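Local coordinates for aluminum resistance protein (Clostridium novyi, PDB 3I16) that is probably a pyridoxal-5'-phosphate-dependent carbon-sulfur lyase of the methionine gamma-lyase family, associated with aluminum resistance, at residues B[318-323]-B[335-340]. Sequence-based numbering, arbitrary orientation.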
loop_
_atom_site.group_PDB
_atom_site.type_symbol
_atom_site.label_atom_id
_atom_site.label_comp_id
_atom_site.label_asym_id
_atom_site.label_seq_id
_atom_site.Cartn_x
_atom_site.Cartn_y
_atom_site.Cartn_z
ATOM N N ALA B 318 -0.038 45.680 -4.365
ATOM C CA ALA B 318 1.339 45.714 -4.903
ATOM C C ALA B 318 1.398 46.415 -6.260
ATOM O O ALA B 318 2.436 46.963 -6.620
ATOM C CB ALA B 318 1.923 44.298 -5.000
ATOM N N GLY B 319 0.281 46.428 -6.988
ATOM C CA GLY B 319 0.189 47.144 -8.258
ATOM C C GLY B 319 -0.130 46.310 -9.492
ATOM O O GLY B 319 -0.074 46.823 -10.592
ATOM N N PHE B 320 -0.477 45.043 -9.312
ATOM C CA PHE B 320 -0.800 44.164 -10.428
ATOM C C PHE B 320 -2.310 44.041 -10.638
ATOM O O PHE B 320 -3.077 44.116 -9.675
ATOM C CB PHE B 320 -0.236 42.770 -10.142
ATOM C CG PHE B 320 1.231 42.772 -9.876
ATOM C CD1 PHE B 320 2.132 42.935 -10.920
ATOM C CD2 PHE B 320 1.723 42.643 -8.582
ATOM C CE1 PHE B 320 3.503 42.969 -10.665
ATOM C CE2 PHE B 320 3.083 42.648 -8.327
ATOM C CZ PHE B 320 3.975 42.817 -9.367
ATOM N N GLU B 321 -2.732 43.847 -11.888
ATOM C CA GLU B 321 -4.132 43.593 -12.164
ATOM C C GLU B 321 -4.402 42.164 -11.735
ATOM O O GLU B 321 -3.582 41.269 -11.968
ATOM C CB GLU B 321 -4.468 43.721 -13.639
ATOM C CG GLU B 321 -4.502 45.104 -14.191
ATOM C CD GLU B 321 -4.900 45.086 -15.659
ATOM O OE1 GLU B 321 -5.995 44.549 -15.999
ATOM O OE2 GLU B 321 -4.099 45.594 -16.465
ATOM N N VAL B 322 -5.567 41.946 -11.151
ATOM C CA VAL B 322 -5.954 40.637 -10.645
ATOM C C VAL B 322 -7.376 40.309 -11.096
ATOM O O VAL B 322 -8.180 41.203 -11.307
ATOM C CB VAL B 322 -5.866 40.592 -9.098
ATOM C CG1 VAL B 322 -4.401 40.772 -8.643
ATOM C CG2 VAL B 322 -6.787 41.657 -8.452
HETATM N N MSE B 323 -7.667 39.020 -11.218
HETATM C CA MSE B 323 -8.971 38.522 -11.646
HETATM C C MSE B 323 -9.180 37.222 -10.911
HETATM O O MSE B 323 -8.393 36.301 -11.078
HETATM C CB MSE B 323 -8.965 38.275 -13.157
HETATM C CG MSE B 323 -10.141 37.451 -13.722
HETATM SE SE MSE B 323 -11.780 38.387 -13.507
HETATM C CE MSE B 323 -11.491 39.883 -14.687
ATOM N N GLN B 335 -6.871 32.057 -8.544
ATOM C CA GLN B 335 -6.621 33.486 -8.567
ATOM C C GLN B 335 -5.675 33.792 -9.709
ATOM O O GLN B 335 -4.594 33.204 -9.756
ATOM C CB GLN B 335 -5.980 33.970 -7.260
ATOM C CG GLN B 335 -5.730 35.458 -7.261
ATOM C CD GLN B 335 -7.016 36.236 -7.471
ATOM O OE1 GLN B 335 -8.028 35.937 -6.837
ATOM N NE2 GLN B 335 -6.982 37.250 -8.347
ATOM N N SER B 336 -6.054 34.720 -10.596
ATOM C CA SER B 336 -5.241 35.107 -11.747
ATOM C C SER B 336 -4.571 36.453 -11.483
ATOM O O SER B 336 -5.207 37.337 -10.889
ATOM C CB SER B 336 -6.113 35.223 -13.012
ATOM O OG SER B 336 -6.934 34.073 -13.200
ATOM N N ILE B 337 -3.321 36.594 -11.940
ATOM C CA ILE B 337 -2.531 37.815 -11.790
ATOM C C ILE B 337 -1.917 38.152 -13.164
ATOM O O ILE B 337 -1.173 37.346 -13.715
ATOM C CB ILE B 337 -1.362 37.601 -10.797
ATOM C CG1 ILE B 337 -1.815 36.878 -9.523
ATOM C CG2 ILE B 337 -0.670 38.907 -10.472
ATOM C CD1 ILE B 337 -0.672 36.429 -8.679
ATOM N N LYS B 338 -2.226 39.332 -13.705
ATOM C CA LYS B 338 -1.691 39.775 -14.980
ATOM C C LYS B 338 -0.421 40.545 -14.662
ATOM O O LYS B 338 -0.469 41.618 -14.057
ATOM C CB LYS B 338 -2.705 40.650 -15.727
ATOM C CG LYS B 338 -2.268 41.081 -17.133
ATOM C CD LYS B 338 -3.357 41.832 -17.952
ATOM C CE LYS B 338 -4.575 40.936 -18.266
ATOM N NZ LYS B 338 -5.527 41.497 -19.286
ATOM N N PHE B 339 0.722 39.975 -15.019
ATOM C CA PHE B 339 1.997 40.639 -14.773
ATOM C C PHE B 339 2.385 41.616 -15.878
ATOM O O PHE B 339 2.992 42.642 -15.575
ATOM C CB PHE B 339 3.126 39.621 -14.525
ATOM C CG PHE B 339 3.029 38.932 -13.192
ATOM C CD1 PHE B 339 3.414 39.591 -12.040
ATOM C CD2 PHE B 339 2.547 37.642 -13.091
ATOM C CE1 PHE B 339 3.322 38.977 -10.816
ATOM C CE2 PHE B 339 2.450 37.010 -11.853
ATOM C CZ PHE B 339 2.840 37.672 -10.723
ATOM N N ASN B 340 2.009 41.331 -17.129
ATOM C CA ASN B 340 2.404 42.172 -18.277
ATOM C C ASN B 340 3.922 42.354 -18.278
ATOM O O ASN B 340 4.441 43.460 -18.490
ATOM C CB ASN B 340 1.664 43.529 -18.293
ATOM C CG ASN B 340 0.295 43.435 -18.946
ATOM O OD1 ASN B 340 0.127 42.761 -19.968
ATOM N ND2 ASN B 340 -0.684 44.126 -18.375
HETATM O O HOH W 1 -0.719 44.124 -13.976
HETATM O O HOH W 2 -8.969 33.476 -11.429
#
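Phe320 lays one ring face against the edge of Phe339 in a T-shaped stack, centroids 5.1 Å apart and planes at 66°. The two phenylalanines close one end of an antiparallel beta hairpin whose strand 321-323 borders the six-stranded sheet; strand 335-338 lies between it and strand 402-406. Large apolar rings fill this corner between hairpin and helices, where Met315 of helix 287-318 and Lys344 of helix 342-354 touch both. A chi1 of -56° sets CG of Phe320 beside the backbone N and carries the ring over to Phe339, while its CB rests 3.9 Å from Ile337 CG2. Beta-branched Val322 and Ile337, a non-hydrogen-bonded pair, share that helix-covered face, Val322 against Ser312 of helix 287-318 and Ile337 against Phe348 of helix 342-354. On the other face Glu321 and Lys338 run side by side; Lys338 NZ stays 4.5 Å from Glu321 OE1, beyond a salt bridge, and also makes a cation-pi contact with Trp190. Lys338 N donates to Glu321 O at 2.9 Å. Met323 and Ser336 are joined by two backbone bonds, and a water links Met323 O with Ser336 OG. A bend at chi2 (59°) brings the amide of Gln335 toward 321-323; Arg330 holds its OE1. NE2 donates to Pro324 O and reaches Ser336 O at 3.1 Å from one face of the carbonyl plane, while Met323 N donates to Ser336 O from the opposite face at 3.0 Å.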